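Local coordinates for lysosome-associated membrane glycoprotein 1 (Mus musculus, PDB 5GV0) that is a heavily glycosylated lysosomal membrane protein whose luminal domains, the membrane-proximal one included, probably take part in LAMP assembly, at residues E63-M75 against F82-P94. Sequence-based numbering, arbitrary orientation.
Sequences ENKNRALELQFGM and FFLQGVRLNMTLP. With NAG (2-acetamido-2-deoxy-beta-D-glucopyranose), chain E; SO4 (sulfate ion), chain B.
Glu70 and Arg88 lie side by side on the glycan-bearing face of two antiparallel strands. Their salt bridge is two bent hydrogen bonds to one oxygen, Glu70 OE1, from Arg88 NE (2.8 Å, 139°) and NH2 (2.7 Å). Gln72 NE2 is a third donor, at 2.9 Å. The arginine nitrogens meet OE1 from one side of the carboxylate plane and Gln72 NE2 from the other, all well out of it. Carboxylate and guanidinium are turned 32° apart. Glu70 reaches this place with CG anti to its backbone N (chi1 -176°) and an extended chain. At the adjoining NH1/NH2 edge, Arg88 NH1 hydrogen-bonds to O4 of a sulfate ion, probably from the crystallisation liquor, at 2.7 Å. NH2 is shared between Glu70 OE1 and sulfate O1. The N-acetylglucosamine linked to Asn90 ND2 lays its acetamide group over one guanidinium face. Asn90 OD1 bonds to Ser102.

The other face is mostly apolar, though Arg67 there pairs with Asp47. Leu84 CD1 sits over the Phe73 ring, 4.2 Å from its centroid, in a CH-pi contact, and touches Leu71 CB. Leu71 CD2 meets Val87 CG2 alongside. Leu71 and Leu89 pack against strands 14-30 and 133-138, Val87 against Leu135 of the latter.

Backbone bonds run from Asn66-Thr92 to Gly74-Phe83. Gln72 O takes both Gln85 N (2.8 Å) and Gly86 N (3.1 Å), shifting the register by one: a classic beta bulge in a long antiparallel hairpin, one face in the domain core, the other carrying an N-glycan.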
ATOM      1  N   GLU A  63      -3.882  -0.123 -10.248  1.00 13.43           N
ATOM      2  CA  GLU A  63      -5.169  -0.594 -10.726  1.00 14.83           C
ATOM      3  C   GLU A  63      -5.105  -1.400 -12.012  1.00 16.40           C
ATOM      4  O   GLU A  63      -4.130  -1.346 -12.768  1.00 15.57           O
ATOM      5  CB  GLU A  63      -6.116   0.592 -10.917  1.00 18.61           C
ATOM      6  CG  GLU A  63      -5.630   1.644 -11.902  1.00 20.28           C
ATOM      7  CD  GLU A  63      -6.477   2.904 -11.860  1.00 21.36           C
ATOM      8  OE1 GLU A  63      -7.721   2.794 -11.775  1.00 26.17           O
ATOM      9  OE2 GLU A  63      -5.902   4.008 -11.901  1.00 15.20           O
ATOM     10  N   ASN A  64      -6.169  -2.160 -12.229  1.00 16.35           N
ATOM     11  CA  ASN A  64      -6.423  -2.819 -13.494  1.00 19.47           C
ATOM     12  C   ASN A  64      -7.925  -2.782 -13.758  1.00 21.41           C
ATOM     13  O   ASN A  64      -8.649  -2.024 -13.111  1.00 21.32           O
ATOM     14  CB  ASN A  64      -5.880  -4.249 -13.489  1.00 19.42           C
ATOM     15  CG  ASN A  64      -6.423  -5.083 -12.350  1.00 19.39           C
ATOM     16  OD1 ASN A  64      -7.619  -5.074 -12.065  1.00 21.60           O
ATOM     17  ND2 ASN A  64      -5.537  -5.820 -11.689  1.00 28.39           N
ATOM     18  N   LYS A  65      -8.391  -3.599 -14.696  1.00 25.92           N
ATOM     19  CA  LYS A  65      -9.788  -3.556 -15.121  1.00 31.32           C
ATOM     20  C   LYS A  65     -10.775  -3.897 -14.000  1.00 26.23           C
ATOM     21  O   LYS A  65     -11.881  -3.361 -13.957  1.00 31.94           O
ATOM     22  CB  LYS A  65      -9.997  -4.506 -16.304  1.00 34.55           C
ATOM     23  CG  LYS A  65     -11.354  -4.378 -16.977  1.00 43.66           C
ATOM     24  CD  LYS A  65     -11.450  -5.276 -18.201  1.00 49.03           C
ATOM     25  CE  LYS A  65     -11.408  -6.747 -17.818  1.00 48.57           C
ATOM     26  NZ  LYS A  65     -12.586  -7.141 -16.994  1.00 57.63           N
ATOM     27  N   ASN A  66     -10.370  -4.776 -13.090  1.00 20.00           N
ATOM     28  CA  ASN A  66     -11.286  -5.288 -12.073  1.00 23.08           C
ATOM     29  C   ASN A  66     -11.013  -4.805 -10.656  1.00 20.33           C
ATOM     30  O   ASN A  66     -11.714  -5.193  -9.722  1.00 19.34           O
ATOM     31  CB  ASN A  66     -11.265  -6.817 -12.080  1.00 24.85           C
ATOM     32  CG  ASN A  66     -12.016  -7.408 -13.255  1.00 40.49           C
ATOM     33  OD1 ASN A  66     -11.432  -8.075 -14.109  1.00 43.65           O
ATOM     34  ND2 ASN A  66     -13.323  -7.169 -13.302  1.00 45.17           N
ATOM     35  N   ARG A  67     -10.011  -3.950 -10.488  1.00 17.89           N
ATOM     36  CA  ARG A  67      -9.540  -3.634  -9.147  1.00 16.68           C
ATOM     37  C   ARG A  67      -8.753  -2.337  -9.107  1.00 14.88           C
ATOM     38  O   ARG A  67      -7.937  -2.074  -9.987  1.00 16.79           O
ATOM     39  CB  ARG A  67      -8.671  -4.780  -8.630  1.00 16.88           C
ATOM     40  CG  ARG A  67      -8.191  -4.641  -7.199  1.00 29.79           C
ATOM     41  CD  ARG A  67      -6.764  -5.148  -7.081  1.00 45.11           C
ATOM     42  NE  ARG A  67      -5.814  -4.152  -7.556  1.00 38.42           N
ATOM     43  CZ  ARG A  67      -4.719  -4.422  -8.260  1.00 32.75           C
ATOM     44  NH1 ARG A  67      -4.411  -5.672  -8.590  1.00 31.26           N
ATOM     45  NH2 ARG A  67      -3.930  -3.428  -8.635  1.00 20.77           N
ATOM     46  N   ALA A  68      -8.997  -1.530  -8.080  1.00 14.28           N
ATOM     47  CA  ALA A  68      -8.179  -0.357  -7.830  1.00 11.94           C
ATOM     48  C   ALA A  68      -7.815  -0.301  -6.360  1.00 11.99           C
ATOM     49  O   ALA A  68      -8.692  -0.331  -5.493  1.00 14.54           O
ATOM     50  CB  ALA A  68      -8.905   0.916  -8.256  1.00 15.41           C
ATOM     51  N   LEU A  69      -6.517  -0.241  -6.090  1.00 10.80           N
ATOM     52  CA  LEU A  69      -6.002  -0.140  -4.730  1.00 10.54           C
ATOM     53  C   LEU A  69      -5.306   1.187  -4.537  1.00 11.17           C
ATOM     54  O   LEU A  69      -4.386   1.503  -5.290  1.00 10.66           O
ATOM     55  CB  LEU A  69      -5.018  -1.273  -4.443  1.00 10.27           C
ATOM     56  CG  LEU A  69      -4.249  -1.150  -3.119  1.00 11.37           C
ATOM     57  CD1 LEU A  69      -5.170  -1.389  -1.930  1.00 12.79           C
ATOM     58  CD2 LEU A  69      -3.066  -2.121  -3.085  1.00 16.15           C
ATOM     59  N   GLU A  70      -5.714   1.953  -3.527  1.00  9.10           N
ATOM     60  CA  GLU A  70      -5.012   3.200  -3.225  1.00 10.20           C
ATOM     61  C   GLU A  70      -4.432   3.153  -1.829  1.00 10.42           C
ATOM     62  O   GLU A  70      -5.120   2.830  -0.852  1.00 11.15           O
ATOM     63  CB  GLU A  70      -5.918   4.422  -3.364  1.00 10.53           C
ATOM     64  CG  GLU A  70      -5.152   5.745  -3.149  1.00 12.25           C
ATOM     65  CD  GLU A  70      -6.009   6.963  -3.402  1.00 15.83           C
ATOM     66  OE1 GLU A  70      -6.899   7.238  -2.577  1.00 18.79           O
ATOM     67  OE2 GLU A  70      -5.793   7.642  -4.431  1.00 18.96           O
ATOM     68  N   LEU A  71      -3.150   3.470  -1.749  1.00  9.71           N
ATOM     69  CA  LEU A  71      -2.450   3.605  -0.483  1.00  8.48           C
ATOM     70  C   LEU A  71      -2.343   5.078  -0.169  1.00 10.52           C
ATOM     71  O   LEU A  71      -1.991   5.886  -1.040  1.00 11.98           O
ATOM     72  CB  LEU A  71      -1.063   2.982  -0.551  1.00 10.85           C
ATOM     73  CG  LEU A  71      -0.995   1.542  -1.034  1.00 13.24           C
ATOM     74  CD1 LEU A  71       0.447   1.066  -1.024  1.00 17.17           C
ATOM     75  CD2 LEU A  71      -1.875   0.657  -0.167  1.00 14.35           C
ATOM     76  N   GLN A  72      -2.651   5.441   1.067  1.00  9.64           N
ATOM     77  CA  GLN A  72      -2.548   6.825   1.497  1.00 11.57           C
ATOM     78  C   GLN A  72      -1.517   6.925   2.600  1.00 10.34           C
ATOM     79  O   GLN A  72      -1.566   6.177   3.572  1.00 10.92           O
ATOM     80  CB  GLN A  72      -3.907   7.349   1.970  1.00 10.95           C
ATOM     81  CG  GLN A  72      -4.995   7.196   0.928  1.00 14.91           C
ATOM     82  CD  GLN A  72      -6.167   8.131   1.138  1.00 22.20           C
ATOM     83  OE1 GLN A  72      -6.359   8.677   2.223  1.00 24.33           O
ATOM     84  NE2 GLN A  72      -6.958   8.327   0.090  1.00 24.81           N
ATOM     85  N   PHE A  73      -0.566   7.830   2.425  1.00 10.33           N
ATOM     86  CA  PHE A  73       0.485   8.049   3.404  1.00  9.95           C
ATOM     87  C   PHE A  73       0.267   9.389   4.084  1.00 10.75           C
ATOM     88  O   PHE A  73      -0.136  10.366   3.448  1.00 11.60           O
ATOM     89  CB  PHE A  73       1.867   8.006   2.742  1.00 10.07           C
ATOM     90  CG  PHE A  73       2.226   6.657   2.202  1.00 10.33           C
ATOM     91  CD1 PHE A  73       1.793   6.261   0.945  1.00 10.89           C
ATOM     92  CD2 PHE A  73       2.970   5.775   2.961  1.00 10.81           C
ATOM     93  CE1 PHE A  73       2.109   4.998   0.451  1.00 12.39           C
ATOM     94  CE2 PHE A  73       3.287   4.516   2.475  1.00 11.96           C
ATOM     95  CZ  PHE A  73       2.859   4.129   1.224  1.00 10.72           C
ATOM     96  N   GLY A  74       0.526   9.423   5.383  1.00  9.69           N
ATOM     97  CA  GLY A  74       0.411  10.640   6.151  1.00 10.79           C
ATOM     98  C   GLY A  74       1.694  10.917   6.886  1.00 13.20           C
ATOM     99  O   GLY A  74       2.605  10.093   6.931  1.00 11.92           O
ATOM    100  N   MET A  75       1.775  12.100   7.467  1.00 19.64           N
ATOM    101  CA  MET A  75       2.900  12.391   8.321  1.00 23.80           C
ATOM    102  C   MET A  75       2.545  13.463   9.312  1.00 29.86           C
ATOM    103  O   MET A  75       1.635  14.264   9.106  1.00 29.89           O
ATOM    104  CB  MET A  75       4.119  12.808   7.505  1.00 21.83           C
ATOM    105  CG  MET A  75       3.957  14.061   6.709  1.00 27.82           C
ATOM    106  SD  MET A  75       5.586  14.789   6.586  1.00 27.94           S
ATOM    107  CE  MET A  75       5.684  15.651   8.147  1.00 22.59           C
ATOM    108  N   PHE A  82       6.643   9.580   8.836  1.00 11.32           N
ATOM    109  CA  PHE A  82       5.610   9.262   7.854  1.00 10.61           C
ATOM    110  C   PHE A  82       5.167   7.820   8.035  1.00  9.90           C
ATOM    111  O   PHE A  82       5.862   7.019   8.659  1.00 11.19           O
ATOM    112  CB  PHE A  82       6.091   9.502   6.411  1.00 10.16           C
ATOM    113  CG  PHE A  82       7.178   8.560   5.952  1.00  9.73           C
ATOM    114  CD1 PHE A  82       6.871   7.316   5.411  1.00 11.15           C
ATOM    115  CD2 PHE A  82       8.510   8.933   6.045  1.00 10.99           C
ATOM    116  CE1 PHE A  82       7.878   6.459   4.990  1.00 12.59           C
ATOM    117  CE2 PHE A  82       9.517   8.075   5.624  1.00 11.33           C
ATOM    118  CZ  PHE A  82       9.201   6.848   5.096  1.00 10.30           C
ATOM    119  N   PHE A  83       4.010   7.492   7.471  1.00 10.08           N
ATOM    120  CA  PHE A  83       3.427   6.175   7.648  1.00  9.95           C
ATOM    121  C   PHE A  83       2.287   5.969   6.672  1.00 12.45           C
ATOM    122  O   PHE A  83       1.698   6.930   6.173  1.00 10.34           O
ATOM    123  CB  PHE A  83       2.922   5.983   9.098  1.00 11.59           C
ATOM    124  CG  PHE A  83       2.104   7.128   9.615  1.00 14.25           C
ATOM    125  CD1 PHE A  83       0.731   7.165   9.427  1.00 19.02           C
ATOM    126  CD2 PHE A  83       2.709   8.172  10.293  1.00 16.45           C
ATOM    127  CE1 PHE A  83      -0.020   8.224   9.901  1.00 24.60           C
ATOM    128  CE2 PHE A  83       1.962   9.235  10.770  1.00 22.58           C
ATOM    129  CZ  PHE A  83       0.597   9.257  10.576  1.00 21.91           C
ATOM    130  N   LEU A  84       2.002   4.705   6.390  1.00 10.85           N
ATOM    131  CA  LEU A  84       0.779   4.327   5.696  1.00 10.57           C
ATOM    132  C   LEU A  84      -0.378   4.580   6.648  1.00  9.96           C
ATOM    133  O   LEU A  84      -0.420   3.993   7.740  1.00 11.57           O
ATOM    134  CB  LEU A  84       0.825   2.862   5.278  1.00 10.65           C
ATOM    135  CG  LEU A  84      -0.430   2.334   4.580  1.00 10.69           C
ATOM    136  CD1 LEU A  84      -0.528   2.896   3.166  1.00 11.61           C
ATOM    137  CD2 LEU A  84      -0.433   0.821   4.560  1.00 11.31           C
ATOM    138  N   GLN A  85      -1.293   5.469   6.264  1.00  9.19           N
ATOM    139  CA  GLN A  85      -2.412   5.802   7.136  1.00 11.19           C
ATOM    140  C   GLN A  85      -3.746   5.304   6.587  1.00 10.23           C
ATOM    141  O   GLN A  85      -4.730   5.237   7.316  1.00 10.81           O
ATOM    142  CB  GLN A  85      -2.465   7.317   7.388  1.00 14.01           C
ATOM    143  CG  GLN A  85      -2.801   8.170   6.197  1.00 19.33           C
ATOM    144  CD  GLN A  85      -2.853   9.643   6.551  1.00 20.57           C
ATOM    145  OE1 GLN A  85      -2.785  10.022   7.728  1.00 20.00           O
ATOM    146  NE2 GLN A  85      -2.958  10.488   5.528  1.00 23.49           N
ATOM    147  N   GLY A  86      -3.787   4.939   5.311  1.00  9.99           N
ATOM    148  CA  GLY A  86      -5.050   4.537   4.736  1.00 11.49           C
ATOM    149  C   GLY A  86      -4.947   3.591   3.564  1.00 11.29           C
ATOM    150  O   GLY A  86      -3.963   3.600   2.832  1.00 10.15           O
ATOM    151  N   VAL A  87      -5.980   2.772   3.400  1.00  9.54           N
ATOM    152  CA  VAL A  87      -6.127   1.902   2.246  1.00  9.77           C
ATOM    153  C   VAL A  87      -7.548   2.024   1.703  1.00 14.84           C
ATOM    154  O   VAL A  87      -8.512   2.016   2.473  1.00 11.03           O
ATOM    155  CB  VAL A  87      -5.836   0.427   2.610  1.00 10.79           C
ATOM    156  CG1 VAL A  87      -6.395  -0.535   1.549  1.00 13.94           C
ATOM    157  CG2 VAL A  87      -4.345   0.219   2.812  1.00 11.14           C
ATOM    158  N   ARG A  88      -7.665   2.163   0.385  1.00 12.06           N
ATOM    159  CA  ARG A  88      -8.954   2.125  -0.301  1.00 12.15           C
ATOM    160  C   ARG A  88      -8.894   1.061  -1.377  1.00 14.01           C
ATOM    161  O   ARG A  88      -7.950   1.034  -2.163  1.00 13.72           O
ATOM    162  CB  ARG A  88      -9.302   3.471  -0.951  1.00 18.32           C
ATOM    163  CG  ARG A  88      -9.390   4.654  -0.018  1.00 23.44           C
ATOM    164  CD  ARG A  88     -10.207   5.781  -0.650  1.00 23.32           C
ATOM    165  NE  ARG A  88      -9.488   6.507  -1.697  1.00 21.74           N
ATOM    166  CZ  ARG A  88     -10.067   7.356  -2.540  1.00 26.96           C
ATOM    167  NH1 ARG A  88     -11.376   7.567  -2.474  1.00 25.85           N
ATOM    168  NH2 ARG A  88      -9.344   7.987  -3.456  1.00 23.76           N
ATOM    169  N   LEU A  89      -9.903   0.203  -1.428  1.00 12.44           N
ATOM    170  CA  LEU A  89      -9.970  -0.818  -2.461  1.00 12.63           C
ATOM    171  C   LEU A  89     -11.326  -0.818  -3.150  1.00 13.98           C
ATOM    172  O   LEU A  89     -12.360  -0.925  -2.495  1.00 14.90           O
ATOM    173  CB  LEU A  89      -9.691  -2.198  -1.858  1.00 12.72           C
ATOM    174  CG  LEU A  89      -9.839  -3.388  -2.809  1.00 14.34           C
ATOM    175  CD1 LEU A  89      -8.726  -3.403  -3.849  1.00 14.61           C
ATOM    176  CD2 LEU A  89      -9.867  -4.690  -2.028  1.00 15.54           C
ATOM    177  N   ASN A  90     -11.317  -0.680  -4.474  1.00 11.77           N
ATOM    178  CA  ASN A  90     -12.497  -0.949  -5.288  1.00 14.09           C
ATOM    179  C   ASN A  90     -12.272  -2.264  -6.005  1.00 13.44           C
ATOM    180  O   ASN A  90     -11.204  -2.477  -6.578  1.00 14.95           O
ATOM    181  CB  ASN A  90     -12.744   0.149  -6.326  1.00 14.52           C
ATOM    182  CG  ASN A  90     -13.230   1.448  -5.722  1.00 11.69           C
ATOM    183  OD1 ASN A  90     -13.601   1.518  -4.549  1.00 19.00           O
ATOM    184  ND2 ASN A  90     -13.234   2.494  -6.544  1.00 16.49           N
ATOM    185  N   MET A  91     -13.258  -3.149  -6.000  1.00 13.24           N
ATOM    186  CA  MET A  91     -13.045  -4.420  -6.669  1.00 13.26           C
ATOM    187  C   MET A  91     -14.315  -4.988  -7.272  1.00 14.38           C
ATOM    188  O   MET A  91     -15.407  -4.790  -6.749  1.00 15.02           O
ATOM    189  CB  MET A  91     -12.441  -5.416  -5.683  1.00 20.99           C
ATOM    190  CG  MET A  91     -11.827  -6.633  -6.330  1.00 21.92           C
ATOM    191  SD  MET A  91     -10.777  -7.504  -5.158  1.00 29.28           S
ATOM    192  CE  MET A  91      -9.717  -8.401  -6.285  1.00 27.67           C
ATOM    193  N   THR A  92     -14.162  -5.701  -8.383  1.00 15.84           N
ATOM    194  CA  THR A  92     -15.255  -6.491  -8.925  1.00 17.66           C
ATOM    195  C   THR A  92     -14.866  -7.970  -8.902  1.00 20.50           C
ATOM    196  O   THR A  92     -13.862  -8.368  -9.495  1.00 19.98           O
ATOM    197  CB  THR A  92     -15.619  -6.059 -10.353  1.00 18.46           C
ATOM    198  OG1 THR A  92     -16.163  -4.735 -10.326  1.00 24.10           O
ATOM    199  CG2 THR A  92     -16.655  -7.005 -10.942  1.00 22.87           C
ATOM    200  N   LEU A  93     -15.649  -8.765  -8.184  1.00 19.25           N
ATOM    201  CA  LEU A  93     -15.452 -10.208  -8.118  1.00 19.25           C
ATOM    202  C   LEU A  93     -16.655 -10.897  -8.747  1.00 19.13           C
ATOM    203  O   LEU A  93     -17.720 -10.957  -8.131  1.00 21.99           O
ATOM    204  CB  LEU A  93     -15.271 -10.679  -6.676  1.00 21.92           C
ATOM    205  CG  LEU A  93     -14.036 -10.215  -5.898  1.00 21.44           C
ATOM    206  CD1 LEU A  93     -14.194 -10.543  -4.422  1.00 20.61           C
ATOM    207  CD2 LEU A  93     -12.787 -10.864  -6.451  1.00 23.95           C
ATOM    208  N   PRO A  94     -16.489 -11.415  -9.973  1.00 25.25           N
ATOM    209  CA  PRO A  94     -17.598 -11.988 -10.742  1.00 23.84           C
ATOM    210  C   PRO A  94     -18.375 -13.081 -10.003  1.00 23.48           C
ATOM    211  O   PRO A  94     -19.585 -13.166 -10.197  1.00 24.78           O
ATOM    212  CB  PRO A  94     -16.899 -12.559 -11.979  1.00 22.74           C
ATOM    213  CG  PRO A  94     -15.679 -11.731 -12.131  1.00 31.84           C
ATOM    214  CD  PRO A  94     -15.225 -11.457 -10.725  1.00 20.42           C
TER
HETATM  215  C1  NAG E 404     -13.659   3.807  -6.143  1.00 18.85           C
HETATM  216  C2  NAG E 404     -12.496   4.789  -6.278  1.00 19.74           C
HETATM  217  C3  NAG E 404     -12.954   6.205  -5.933  1.00 24.39           C
HETATM  218  C4  NAG E 404     -14.187   6.579  -6.745  1.00 37.13           C
HETATM  219  C5  NAG E 404     -15.267   5.518  -6.571  1.00 26.92           C
HETATM  220  C6  NAG E 404     -16.485   5.770  -7.429  1.00 35.64           C
HETATM  221  C7  NAG E 404     -10.182   4.049  -5.893  1.00 23.98           C
HETATM  222  C8  NAG E 404      -9.170   3.644  -4.865  1.00 23.44           C
HETATM  223  N2  NAG E 404     -11.388   4.387  -5.425  1.00 19.87           N
HETATM  224  O3  NAG E 404     -11.900   7.114  -6.222  1.00 26.66           O
HETATM  225  O4  NAG E 404     -14.693   7.836  -6.308  1.00 37.28           O
HETATM  226  O5  NAG E 404     -14.745   4.239  -6.955  1.00 24.46           O
HETATM  227  O6  NAG E 404     -16.201   5.558  -8.806  1.00 47.24           O
HETATM  228  O7  NAG E 404      -9.919   4.075  -7.092  1.00 27.32           O
HETATM  229  S   SO4 B 401     -11.914  10.490  -5.041  1.00 27.92           S
HETATM  230  O1  SO4 B 401     -10.458  10.603  -5.111  1.00 37.49           O
HETATM  231  O2  SO4 B 401     -12.440  11.598  -4.248  1.00 34.92           O
HETATM  232  O3  SO4 B 401     -12.480  10.541  -6.386  1.00 44.64           O
HETATM  233  O4  SO4 B 401     -12.280   9.224  -4.411  1.00 36.42           O